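Local coordinates for N-terminal acetyltransferase B complex subunit NAT3 (Candida albicans, PDB 5K04), which probably transfers acetyl groups from acetyl-CoA to protein N-termini, as the GNAT-family catalytic subunit of the NatB complex, at residues N19-E25 / N148-D152; I75-V80 / A90-C94; Y129-V135 / D155-K161. One frame throughout, in Å; residues are numbered along the deposited sequence.

Contact 1: residues N19-E25 / N148-D152; sequences NLDPLTE and NKIDD. With COA (coenzyme A), chain D.
Lys149 pushes its ammonium group into the turn of residues 19-25, where backbone carbonyls receive it. Lys149 NZ donates to Asp21 O at 2.7 Å, to Thr24 O at 2.8 Å and to Asn19 O at 2.9 Å, from above the carbonyl planes of Asn19 and Asp21 but less steeply to that of Thr24. A water 2.8 Å from Lys149 NZ, close to Leu20 O as well, makes four acceptors for three N-H, so at least one bond must be shared or alternate. The lysine chain, extended beyond CG, carries its methylenes past Pro22 O and Thr24 O.

In a second set of bonds the acceptor is a side chain. Bent at chi2 (-77°), Glu25 presents both carboxylate oxygens to successive backbone amides: OE1 of Glu25 takes Lys149 N on its syn lone pair at 3.2 Å, and OE2 of Glu25 takes Ile150 N at 3.0 Å. Within the type I turn Asp21-Thr24, Leu23 N, closing an Asx turn, and Thr24 OG1 reach Asp21 OD1 from opposite faces of the carboxylate plane; Asp21 OD2 forms a salt bridge with Arg85.

Other packing is slight: the Ile150 methyl CD1 rests 3.5 Å from Leu23 O.

With carbonyl dipoles around it, the ammonium would be expected to stay protonated, and its bonds probably stabilise a loop whose Leu23 and Thr24 border coenzyme A.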
loop_
_atom_site.group_PDB
_atom_site.type_symbol
_atom_site.label_atom_id
_atom_site.label_comp_id
_atom_site.label_asym_id
_atom_site.label_seq_id
_atom_site.Cartn_x
_atom_site.Cartn_y
_atom_site.Cartn_z
ATOM N N ASN B 19 -3.484 0.374 -11.902
ATOM C CA ASN B 19 -3.561 1.815 -11.657
ATOM C C ASN B 19 -2.293 2.572 -12.038
ATOM O O ASN B 19 -2.249 3.794 -11.854
ATOM C CB ASN B 19 -3.913 2.069 -10.193
ATOM C CG ASN B 19 -5.420 1.933 -9.925
ATOM O OD1 ASN B 19 -6.168 1.400 -10.751
ATOM N ND2 ASN B 19 -5.862 2.426 -8.768
ATOM N N LEU B 20 -1.277 1.889 -12.573
ATOM C CA LEU B 20 -0.150 2.574 -13.189
ATOM C C LEU B 20 -0.385 2.847 -14.665
ATOM O O LEU B 20 0.440 3.525 -15.292
ATOM C CB LEU B 20 1.144 1.768 -13.019
ATOM C CG LEU B 20 1.776 1.790 -11.625
ATOM C CD1 LEU B 20 2.964 0.801 -11.496
ATOM C CD2 LEU B 20 2.223 3.199 -11.292
ATOM N N ASP B 21 -1.478 2.319 -15.219
ATOM C CA ASP B 21 -1.921 2.683 -16.558
ATOM C C ASP B 21 -2.100 4.196 -16.640
ATOM O O ASP B 21 -2.642 4.804 -15.704
ATOM C CB ASP B 21 -3.240 1.974 -16.886
ATOM C CG ASP B 21 -3.901 2.500 -18.148
ATOM O OD1 ASP B 21 -4.618 3.514 -18.071
ATOM O OD2 ASP B 21 -3.681 1.901 -19.220
ATOM N N PRO B 22 -1.698 4.825 -17.750
ATOM C CA PRO B 22 -1.660 6.294 -17.823
ATOM C C PRO B 22 -3.016 6.964 -17.973
ATOM O O PRO B 22 -3.070 8.199 -17.991
ATOM C CB PRO B 22 -0.791 6.543 -19.062
ATOM C CG PRO B 22 -1.095 5.359 -19.961
ATOM C CD PRO B 22 -1.269 4.188 -19.012
ATOM N N LEU B 23 -4.104 6.200 -18.104
ATOM C CA LEU B 23 -5.453 6.754 -18.161
ATOM C C LEU B 23 -6.260 6.389 -16.926
ATOM O O LEU B 23 -7.454 6.702 -16.855
ATOM C CB LEU B 23 -6.177 6.274 -19.421
ATOM C CG LEU B 23 -5.550 6.681 -20.766
ATOM C CD1 LEU B 23 -6.387 6.113 -21.901
ATOM C CD2 LEU B 23 -5.390 8.193 -20.898
ATOM N N THR B 24 -5.625 5.745 -15.947
ATOM C CA THR B 24 -6.300 5.207 -14.779
ATOM C C THR B 24 -5.856 6.008 -13.565
ATOM O O THR B 24 -4.714 5.879 -13.104
ATOM C CB THR B 24 -5.986 3.724 -14.600
ATOM O OG1 THR B 24 -6.327 3.014 -15.796
ATOM C CG2 THR B 24 -6.768 3.170 -13.409
ATOM N N GLU B 25 -6.759 6.835 -13.061
ATOM C CA GLU B 25 -6.459 7.680 -11.919
ATOM C C GLU B 25 -6.308 6.825 -10.672
ATOM O O GLU B 25 -6.951 5.781 -10.522
ATOM C CB GLU B 25 -7.574 8.715 -11.706
ATOM C CG GLU B 25 -8.005 9.494 -12.957
ATOM C CD GLU B 25 -7.031 10.597 -13.360
ATOM O OE1 GLU B 25 -5.990 10.784 -12.678
ATOM O OE2 GLU B 25 -7.319 11.280 -14.367
ATOM N N ASN B 148 -5.749 14.663 -13.045
ATOM C CA ASN B 148 -4.291 14.710 -13.121
ATOM C C ASN B 148 -3.762 13.953 -14.360
ATOM O O ASN B 148 -3.070 14.529 -15.205
ATOM C CB ASN B 148 -3.682 14.143 -11.833
ATOM C CG ASN B 148 -2.164 14.201 -11.837
ATOM O OD1 ASN B 148 -1.570 14.969 -12.599
ATOM N ND2 ASN B 148 -1.524 13.391 -10.982
ATOM N N LYS B 149 -4.084 12.659 -14.460
ATOM C CA LYS B 149 -3.742 11.908 -15.663
ATOM C C LYS B 149 -4.612 12.324 -16.841
ATOM O O LYS B 149 -4.151 12.310 -17.989
ATOM C CB LYS B 149 -3.884 10.403 -15.414
ATOM C CG LYS B 149 -2.829 9.790 -14.488
ATOM C CD LYS B 149 -3.033 8.284 -14.363
ATOM C CE LYS B 149 -1.950 7.641 -13.494
ATOM N NZ LYS B 149 -2.006 6.154 -13.499
ATOM N N ILE B 150 -5.863 12.692 -16.582
ATOM C CA ILE B 150 -6.789 13.121 -17.621
ATOM C C ILE B 150 -7.081 14.602 -17.432
ATOM O O ILE B 150 -7.275 15.066 -16.305
ATOM C CB ILE B 150 -8.080 12.281 -17.594
ATOM C CG1 ILE B 150 -7.728 10.786 -17.669
ATOM C CG2 ILE B 150 -8.979 12.677 -18.757
ATOM C CD1 ILE B 150 -8.898 9.833 -17.436
ATOM N N ASP B 151 -7.076 15.344 -18.542
ATOM C CA ASP B 151 -7.512 16.744 -18.580
ATOM C C ASP B 151 -9.031 16.783 -18.427
ATOM O O ASP B 151 -9.769 16.494 -19.373
ATOM C CB ASP B 151 -7.072 17.389 -19.893
ATOM C CG ASP B 151 -7.219 18.896 -19.901
ATOM O OD1 ASP B 151 -7.720 19.473 -18.912
ATOM O OD2 ASP B 151 -6.816 19.515 -20.908
ATOM N N ASP B 152 -9.514 17.134 -17.232
ATOM C CA ASP B 152 -10.957 17.169 -16.994
ATOM C C ASP B 152 -11.642 18.379 -17.622
ATOM O O ASP B 152 -12.877 18.415 -17.657
ATOM C CB ASP B 152 -11.249 17.137 -15.490
ATOM C CG ASP B 152 -11.071 15.757 -14.896
ATOM O OD1 ASP B 152 -11.105 14.775 -15.668
ATOM O OD2 ASP B 152 -10.897 15.653 -13.663
HETATM N N1A COA D . -8.000 -0.168 -29.579
HETATM C C2A COA D . -9.045 -0.146 -30.651
HETATM N N3A COA D . -10.381 -0.570 -30.059
HETATM C C4A COA D . -10.643 -1.036 -28.680
HETATM C C5A COA D . -9.449 -1.142 -27.602
HETATM C C6A COA D . -8.058 -0.605 -28.125
HETATM N N6A COA D . -6.896 -0.486 -27.309
HETATM N N7A COA D . -9.990 -1.493 -26.189
HETATM C C8A COA D . -11.557 -1.613 -26.171
HETATM N N9A COA D . -11.807 -1.258 -27.750
HETATM C C1B COA D . -13.356 -1.046 -28.193
HETATM C C2B COA D . -13.786 -1.732 -29.528
HETATM O O2B COA D . -14.165 -1.088 -30.746
HETATM C C3B COA D . -14.352 -2.939 -28.815
HETATM O O3B COA D . -14.897 -4.175 -29.290
HETATM P P3B COA D . -14.472 -5.578 -30.013
HETATM O O7A COA D . -14.757 -6.673 -29.000
HETATM O O8A COA D . -15.444 -5.692 -31.194
HETATM O O9A COA D . -13.011 -5.449 -30.372
HETATM C C4B COA D . -14.671 -2.447 -27.303
HETATM O O4B COA D . -14.197 -1.075 -26.985
HETATM C C5B COA D . -14.866 -3.519 -26.163
HETATM O O5B COA D . -13.787 -4.271 -25.601
HETATM P P1A COA D . -13.336 -5.087 -24.280
HETATM O O1A COA D . -14.537 -5.226 -23.422
HETATM O O2A COA D . -12.698 -6.372 -24.713
HETATM O O3A COA D . -12.263 -4.156 -23.623
HETATM P P2A COA D . -11.033 -4.195 -22.581
HETATM O O4A COA D . -9.780 -4.383 -23.386
HETATM O O5A COA D . -11.319 -5.147 -21.528
HETATM O O6A COA D . -11.052 -2.672 -22.065
HETATM C CBP COA D . -10.602 -0.077 -21.692
HETATM C CCP COA D . -11.283 -1.345 -22.555
HETATM C CDP COA D . -10.882 1.387 -22.472
HETATM C CEP COA D . -11.219 -0.062 -20.115
HETATM C CAP COA D . -8.889 -0.358 -21.606
HETATM O OAP COA D . -8.264 -0.860 -22.764
HETATM C C9P COA D . -8.152 0.480 -20.443
HETATM O O9P COA D . -7.543 1.678 -20.650
HETATM N N8P COA D . -8.658 0.224 -19.032
HETATM C C7P COA D . -8.863 1.382 -17.983
HETATM C C6P COA D . -8.592 2.854 -18.465
HETATM C C5P COA D . -9.555 3.692 -19.496
HETATM O O5P COA D . -9.121 4.222 -20.646
HETATM N N4P COA D . -10.988 3.737 -19.138
HETATM C C3P COA D . -12.350 3.327 -19.403
HETATM C C2P COA D . -13.178 3.316 -20.676
HETATM S S1P COA D . -13.755 4.772 -21.494
HETATM O O HOH W 1 0.446 6.193 -14.810
#

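Contact 2: residues I75-V80 / A90-C94; sequences ITAVTV and ASKLC. With COA (coenzyme A), chain D.
Val78 and Cys94, whose CG2 and SG lie 3.9 Å apart, bring no flat group to the contact, nor does any other side chain of this interface; a ring from outside, that of Tyr124 on helix 118-126, packs against both. The interface is therefore made of branched and small apolar groups. Val78 turns its CG1 branch to Leu93 CD1 (4.1 Å), the two side chains passing in opposite directions. Val80, with CG2 beside its backbone N, sets that methyl 3.7 Å from Ala90 CB, while Ile75 CD1 makes a looser approach to Cys94 SG. Strand and helix axes come within 8.6 Å, their directions 146° apart.

The connection between the segments carries the pyrophosphate-binding signature R-x-x-G-x-A of the GNAT fold, from Arg85 through Gly88 to Ala90 at the start of the helix segment. The first turn of the helix accordingly binds coenzyme A: Ala90 N donates to O5A of the cofactor at 3.0 Å, and Ser91 N to O1A of the cofactor at 2.9 Å. A chi1 of -58° holds Ser91 OG beside its own amide, and Ser91 OG reaches the same O1A of the cofactor at 2.7 Å. Arg86 and Gly88 supply further bonds to the coenzyme.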
loop_
_atom_site.group_PDB
_atom_site.type_symbol
_atom_site.label_atom_id
_atom_site.label_comp_id
_atom_site.label_asym_id
_atom_site.label_seq_id
_atom_site.Cartn_x
_atom_site.Cartn_y
_atom_site.Cartn_z
ATOM N N ILE B 75 -21.562 5.151 -13.949
ATOM C CA ILE B 75 -20.239 4.533 -13.969
ATOM C C ILE B 75 -19.194 5.626 -13.757
ATOM O O ILE B 75 -19.148 6.597 -14.519
ATOM C CB ILE B 75 -19.996 3.792 -15.292
ATOM C CG1 ILE B 75 -20.926 2.591 -15.422
ATOM C CG2 ILE B 75 -18.556 3.337 -15.370
ATOM C CD1 ILE B 75 -21.063 2.098 -16.850
ATOM N N THR B 76 -18.357 5.478 -12.727
ATOM C CA THR B 76 -17.254 6.413 -12.530
ATOM C C THR B 76 -15.917 5.878 -13.017
ATOM O O THR B 76 -15.114 6.648 -13.543
ATOM C CB THR B 76 -17.132 6.815 -11.057
ATOM O OG1 THR B 76 -16.526 5.760 -10.313
ATOM C CG2 THR B 76 -18.478 7.065 -10.529
ATOM N N ALA B 77 -15.669 4.578 -12.883
ATOM C CA ALA B 77 -14.389 4.022 -13.316
ATOM C C ALA B 77 -14.522 2.557 -13.728
ATOM O O ALA B 77 -15.056 1.733 -12.974
ATOM C CB ALA B 77 -13.338 4.162 -12.203
ATOM N N VAL B 78 -14.017 2.251 -14.922
ATOM C CA VAL B 78 -13.752 0.899 -15.393
ATOM C C VAL B 78 -12.327 0.868 -15.923
ATOM O O VAL B 78 -11.945 1.733 -16.718
ATOM C CB VAL B 78 -14.714 0.473 -16.516
ATOM C CG1 VAL B 78 -14.668 -1.026 -16.706
ATOM C CG2 VAL B 78 -16.107 0.937 -16.227
ATOM N N THR B 79 -11.548 -0.129 -15.500
ATOM C CA THR B 79 -10.213 -0.354 -16.030
ATOM C C THR B 79 -9.933 -1.842 -16.045
ATOM O O THR B 79 -10.452 -2.604 -15.228
ATOM C CB THR B 79 -9.093 0.340 -15.233
ATOM O OG1 THR B 79 -9.309 0.180 -13.820
ATOM C CG2 THR B 79 -9.067 1.778 -15.569
ATOM N N VAL B 80 -9.067 -2.231 -16.967
ATOM C CA VAL B 80 -8.684 -3.613 -17.176
ATOM C C VAL B 80 -7.173 -3.658 -17.311
ATOM O O VAL B 80 -6.588 -2.861 -18.052
ATOM C CB VAL B 80 -9.368 -4.198 -18.425
ATOM C CG1 VAL B 80 -8.868 -5.618 -18.717
ATOM C CG2 VAL B 80 -10.878 -4.171 -18.245
ATOM N N ALA B 90 -13.784 -5.585 -19.931
ATOM C CA ALA B 90 -14.414 -4.298 -19.650
ATOM C C ALA B 90 -15.908 -4.347 -19.954
ATOM O O ALA B 90 -16.733 -3.884 -19.155
ATOM C CB ALA B 90 -13.733 -3.195 -20.464
ATOM N N SER B 91 -16.271 -4.922 -21.104
ATOM C CA SER B 91 -17.683 -5.062 -21.439
ATOM C C SER B 91 -18.424 -5.907 -20.399
ATOM O O SER B 91 -19.580 -5.616 -20.065
ATOM C CB SER B 91 -17.811 -5.654 -22.843
ATOM O OG SER B 91 -17.155 -4.838 -23.795
ATOM N N LYS B 92 -17.767 -6.940 -19.854
ATOM C CA LYS B 92 -18.409 -7.781 -18.845
ATOM C C LYS B 92 -18.637 -7.020 -17.541
ATOM O O LYS B 92 -19.711 -7.124 -16.937
ATOM C CB LYS B 92 -17.575 -9.042 -18.586
ATOM C CG LYS B 92 -17.664 -9.567 -17.138
ATOM C CD LYS B 92 -16.958 -10.915 -16.920
ATOM C CE LYS B 92 -17.959 -12.067 -16.932
ATOM N NZ LYS B 92 -18.958 -11.982 -15.799
ATOM N N LEU B 93 -17.633 -6.259 -17.095
ATOM C CA LEU B 93 -17.761 -5.449 -15.882
ATOM C C LEU B 93 -18.909 -4.444 -15.993
ATOM O O LEU B 93 -19.661 -4.238 -15.028
ATOM C CB LEU B 93 -16.444 -4.722 -15.609
ATOM C CG LEU B 93 -15.281 -5.599 -15.139
ATOM C CD1 LEU B 93 -13.969 -4.852 -15.263
ATOM C CD2 LEU B 93 -15.494 -6.052 -13.700
ATOM N N CYS B 94 -19.057 -3.812 -17.165
ATOM C CA CYS B 94 -20.157 -2.875 -17.375
ATOM C C CYS B 94 -21.505 -3.604 -17.425
ATOM O O CYS B 94 -22.495 -3.139 -16.843
ATOM C CB CYS B 94 -19.901 -2.051 -18.655
ATOM S SG CYS B 94 -18.461 -1.004 -18.670
HETATM N N1A COA D . -8.000 -0.168 -29.579
HETATM C C2A COA D . -9.045 -0.146 -30.651
HETATM N N3A COA D . -10.381 -0.570 -30.059
HETATM C C4A COA D . -10.643 -1.036 -28.680
HETATM C C5A COA D . -9.449 -1.142 -27.602
HETATM C C6A COA D . -8.058 -0.605 -28.125
HETATM N N6A COA D . -6.896 -0.486 -27.309
HETATM N N7A COA D . -9.990 -1.493 -26.189
HETATM C C8A COA D . -11.557 -1.613 -26.171
HETATM N N9A COA D . -11.807 -1.258 -27.750
HETATM C C1B COA D . -13.356 -1.046 -28.193
HETATM C C2B COA D . -13.786 -1.732 -29.528
HETATM O O2B COA D . -14.165 -1.088 -30.746
HETATM C C3B COA D . -14.352 -2.939 -28.815
HETATM O O3B COA D . -14.897 -4.175 -29.290
HETATM P P3B COA D . -14.472 -5.578 -30.013
HETATM O O7A COA D . -14.757 -6.673 -29.000
HETATM O O8A COA D . -15.444 -5.692 -31.194
HETATM O O9A COA D . -13.011 -5.449 -30.372
HETATM C C4B COA D . -14.671 -2.447 -27.303
HETATM O O4B COA D . -14.197 -1.075 -26.985
HETATM C C5B COA D . -14.866 -3.519 -26.163
HETATM O O5B COA D . -13.787 -4.271 -25.601
HETATM P P1A COA D . -13.336 -5.087 -24.280
HETATM O O1A COA D . -14.537 -5.226 -23.422
HETATM O O2A COA D . -12.698 -6.372 -24.713
HETATM O O3A COA D . -12.263 -4.156 -23.623
HETATM P P2A COA D . -11.033 -4.195 -22.581
HETATM O O4A COA D . -9.780 -4.383 -23.386
HETATM O O5A COA D . -11.319 -5.147 -21.528
HETATM O O6A COA D . -11.052 -2.672 -22.065
HETATM C CBP COA D . -10.602 -0.077 -21.692
HETATM C CCP COA D . -11.283 -1.345 -22.555
HETATM C CDP COA D . -10.882 1.387 -22.472
HETATM C CEP COA D . -11.219 -0.062 -20.115
HETATM C CAP COA D . -8.889 -0.358 -21.606
HETATM O OAP COA D . -8.264 -0.860 -22.764
HETATM C C9P COA D . -8.152 0.480 -20.443
HETATM O O9P COA D . -7.543 1.678 -20.650
HETATM N N8P COA D . -8.658 0.224 -19.032
HETATM C C7P COA D . -8.863 1.382 -17.983
HETATM C C6P COA D . -8.592 2.854 -18.465
HETATM C C5P COA D . -9.555 3.692 -19.496
HETATM O O5P COA D . -9.121 4.222 -20.646
HETATM N N4P COA D . -10.988 3.737 -19.138
HETATM C C3P COA D . -12.350 3.327 -19.403
HETATM C C2P COA D . -13.178 3.316 -20.676
HETATM S S1P COA D . -13.755 4.772 -21.494
#

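Contact 3: residues Y129-V135 / D155-K161; sequences YSVFRRV and DAFDMRK
Phe132 and Arg160 stack flat on each other: the ring and guanidinium planes differ by only 2°, and Arg160 CZ sits 3.6 Å from the centroid of the Phe132 ring, a cation-pi contact. With CG anti to the backbone N (chi1 180°), the Phe132 ring lies against the extended Arg160 chain, whose CD also sits over that face. Asp158 OD2 forms a long salt bridge with Arg160 NE (3.5 Å), within its own strand, which would help to fix the guanidinium; Arg160 also makes a cation-pi contact with Phe108.

Near the Val135-Ala156 end of the ladder, Arg134 NH2 meets Asp155 OD2 at 2.9 Å, in the guanidinium plane but on the anti side of the carboxylate and tilted out of its plane. Arg134 is exposed here.

Apolar contacts gather on the face carrying Val131, Phe157 and Met159. Val131 CG1 touches Phe157 CD1 at 3.8 Å, and Arg121 of helix 118-126 covers this group. Nearby, Lys161 CB sits over the centre of the Tyr129 ring, 3.6 Å from its centroid in a CH-pi contact, while Lys161 NZ continues to Glu98.

Backbone bonds join Ser130 with Arg160 and Val135 with Ala156 in both directions. Between them Asp158 O accepts from Phe132 N at 2.8 Å and, weakly, from Arg133 N, while Asp158 N donates to Arg133 O, a classic beta bulge that shifts the register by one. Strand 156-162 is inserted between strands 108-114 and 130-135, the antiparallel C-terminal strand order characteristic of the GNAT fold.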
loop_
_atom_site.group_PDB
_atom_site.type_symbol
_atom_site.label_atom_id
_atom_site.label_comp_id
_atom_site.label_asym_id
_atom_site.label_seq_id
_atom_site.Cartn_x
_atom_site.Cartn_y
_atom_site.Cartn_z
ATOM N N TYR B 129 -25.233 1.737 -25.104
ATOM C CA TYR B 129 -25.295 3.132 -24.698
ATOM C C TYR B 129 -25.346 4.019 -25.931
ATOM O O TYR B 129 -24.825 3.664 -26.990
ATOM C CB TYR B 129 -24.085 3.513 -23.841
ATOM C CG TYR B 129 -24.049 2.834 -22.492
ATOM C CD1 TYR B 129 -23.674 1.503 -22.381
ATOM C CD2 TYR B 129 -24.382 3.528 -21.328
ATOM C CE1 TYR B 129 -23.644 0.870 -21.153
ATOM C CE2 TYR B 129 -24.351 2.906 -20.090
ATOM C CZ TYR B 129 -23.978 1.572 -20.012
ATOM O OH TYR B 129 -23.958 0.912 -18.812
ATOM N N SER B 130 -25.976 5.189 -25.784
ATOM C CA SER B 130 -25.981 6.198 -26.840
ATOM C C SER B 130 -25.685 7.569 -26.245
ATOM O O SER B 130 -26.000 7.845 -25.084
ATOM C CB SER B 130 -27.325 6.232 -27.621
ATOM O OG SER B 130 -28.435 6.223 -26.745
ATOM N N VAL B 131 -25.052 8.419 -27.054
ATOM C CA VAL B 131 -24.722 9.767 -26.609
ATOM C C VAL B 131 -26.003 10.537 -26.352
ATOM O O VAL B 131 -26.827 10.720 -27.256
ATOM C CB VAL B 131 -23.857 10.496 -27.639
ATOM C CG1 VAL B 131 -23.914 11.983 -27.366
ATOM C CG2 VAL B 131 -22.403 9.992 -27.611
ATOM N N PHE B 132 -26.162 11.013 -25.120
ATOM C CA PHE B 132 -27.316 11.792 -24.691
ATOM C C PHE B 132 -27.069 13.296 -24.758
ATOM O O PHE B 132 -27.939 14.042 -25.213
ATOM C CB PHE B 132 -27.712 11.379 -23.261
ATOM C CG PHE B 132 -28.904 12.122 -22.702
ATOM C CD1 PHE B 132 -30.199 11.807 -23.120
ATOM C CD2 PHE B 132 -28.734 13.104 -21.730
ATOM C CE1 PHE B 132 -31.294 12.472 -22.603
ATOM C CE2 PHE B 132 -29.831 13.783 -21.205
ATOM C CZ PHE B 132 -31.114 13.469 -21.643
ATOM N N ARG B 133 -25.894 13.765 -24.345
ATOM C CA ARG B 133 -25.684 15.200 -24.221
ATOM C C ARG B 133 -24.198 15.493 -24.036
ATOM O O ARG B 133 -23.501 14.779 -23.311
ATOM C CB ARG B 133 -26.503 15.776 -23.047
ATOM C CG ARG B 133 -26.279 17.253 -22.790
ATOM C CD ARG B 133 -27.561 18.068 -22.589
ATOM N NE ARG B 133 -28.271 17.723 -21.369
ATOM C CZ ARG B 133 -29.107 18.529 -20.711
ATOM N NH1 ARG B 133 -29.343 19.770 -21.119
ATOM N NH2 ARG B 133 -29.705 18.079 -19.615
ATOM N N ARG B 134 -23.731 16.552 -24.697
ATOM C CA ARG B 134 -22.380 17.050 -24.492
ATOM C C ARG B 134 -22.345 17.928 -23.247
ATOM O O ARG B 134 -23.255 18.730 -23.010
ATOM C CB ARG B 134 -21.916 17.839 -25.712
ATOM C CG ARG B 134 -20.453 18.231 -25.653
ATOM C CD ARG B 134 -20.073 19.191 -26.773
ATOM N NE ARG B 134 -19.440 18.508 -27.898
ATOM C CZ ARG B 134 -18.164 18.650 -28.250
ATOM N NH1 ARG B 134 -17.694 17.984 -29.296
ATOM N NH2 ARG B 134 -17.364 19.463 -27.567
ATOM N N VAL B 135 -21.285 17.763 -22.444
ATOM C CA VAL B 135 -21.113 18.480 -21.183
ATOM C C VAL B 135 -19.698 19.051 -21.067
ATOM O O VAL B 135 -18.725 18.487 -21.581
ATOM C CB VAL B 135 -21.438 17.577 -19.972
ATOM C CG1 VAL B 135 -22.922 17.242 -19.943
ATOM C CG2 VAL B 135 -20.614 16.303 -20.020
ATOM N N ASP B 155 -14.325 18.638 -22.924
ATOM C CA ASP B 155 -15.738 18.300 -22.970
ATOM C C ASP B 155 -15.936 16.789 -22.929
ATOM O O ASP B 155 -15.067 16.007 -23.332
ATOM C CB ASP B 155 -16.386 18.865 -24.239
ATOM C CG ASP B 155 -16.465 20.381 -24.239
ATOM O OD1 ASP B 155 -15.803 21.024 -23.387
ATOM O OD2 ASP B 155 -17.196 20.921 -25.099
ATOM N N ALA B 156 -17.105 16.376 -22.454
ATOM C CA ALA B 156 -17.445 14.968 -22.397
ATOM C C ALA B 156 -18.810 14.722 -23.026
ATOM O O ALA B 156 -19.630 15.633 -23.192
ATOM C CB ALA B 156 -17.436 14.445 -20.962
ATOM N N PHE B 157 -19.025 13.466 -23.395
ATOM C CA PHE B 157 -20.340 12.967 -23.751
ATOM C C PHE B 157 -20.902 12.213 -22.551
ATOM O O PHE B 157 -20.277 11.263 -22.066
ATOM C CB PHE B 157 -20.268 12.047 -24.969
ATOM C CG PHE B 157 -19.986 12.754 -26.254
ATOM C CD1 PHE B 157 -20.675 13.902 -26.590
ATOM C CD2 PHE B 157 -19.034 12.260 -27.140
ATOM C CE1 PHE B 157 -20.426 14.557 -27.788
ATOM C CE2 PHE B 157 -18.778 12.916 -28.344
ATOM C CZ PHE B 157 -19.475 14.064 -28.668
ATOM N N ASP B 158 -22.054 12.657 -22.057
ATOM C CA ASP B 158 -22.881 11.799 -21.223
ATOM C C ASP B 158 -23.575 10.795 -22.123
ATOM O O ASP B 158 -24.306 11.181 -23.043
ATOM C CB ASP B 158 -23.914 12.608 -20.447
ATOM C CG ASP B 158 -24.760 11.742 -19.524
ATOM O OD1 ASP B 158 -24.235 11.331 -18.469
ATOM O OD2 ASP B 158 -25.933 11.465 -19.851
ATOM N N MET B 159 -23.321 9.511 -21.874
ATOM C CA MET B 159 -23.909 8.409 -22.617
ATOM C C MET B 159 -24.855 7.656 -21.696
ATOM O O MET B 159 -24.549 7.438 -20.519
ATOM C CB MET B 159 -22.824 7.461 -23.155
ATOM C CG MET B 159 -21.787 8.153 -24.050
ATOM S SD MET B 159 -20.558 7.072 -24.727
ATOM C CE MET B 159 -21.591 6.239 -25.871
ATOM N N ARG B 160 -26.004 7.259 -22.232
ATOM C CA ARG B 160 -27.023 6.596 -21.442
ATOM C C ARG B 160 -27.446 5.281 -22.077
ATOM O O ARG B 160 -27.433 5.124 -23.301
ATOM C CB ARG B 160 -28.243 7.477 -21.281
ATOM C CG ARG B 160 -28.033 8.664 -20.412
ATOM C CD ARG B 160 -29.318 9.450 -20.380
ATOM N NE ARG B 160 -29.279 10.535 -19.411
ATOM C CZ ARG B 160 -30.369 11.145 -18.955
ATOM N NH1 ARG B 160 -31.566 10.764 -19.378
ATOM N NH2 ARG B 160 -30.261 12.128 -18.076
ATOM N N LYS B 161 -27.813 4.331 -21.210
ATOM C CA LYS B 161 -28.469 3.088 -21.606
ATOM C C LYS B 161 -29.721 2.909 -20.758
ATOM O O LYS B 161 -29.627 2.668 -19.548
ATOM C CB LYS B 161 -27.550 1.882 -21.442
ATOM C CG LYS B 161 -28.262 0.564 -21.728
ATOM C CD LYS B 161 -27.244 -0.562 -21.860
ATOM C CE LYS B 161 -27.888 -1.904 -22.202
ATOM N NZ LYS B 161 -26.896 -3.007 -21.995
#

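Contact 2 is the buried one, a strand-helix interface near the centre of the chain, whereas contacts 1 and 3 are only partly buried and lie further out. Contacts 1 and 2 both border coenzyme A and adjoin at Thr24 and Thr79; contact 2 adds direct bonds to the pyrophosphate. Contacts 2 and 3 share the central sheet and meet where Ile75 packs on Tyr129. Their chemistry follows their place: apolar side chains in contact 2, a lysine nitrogen among loop carbonyls in contact 1, and ladder bonds with charged and aromatic pairs at the sheet edge in contact 3. Segment 148-152 lies in the connection between the two strands of contact 3.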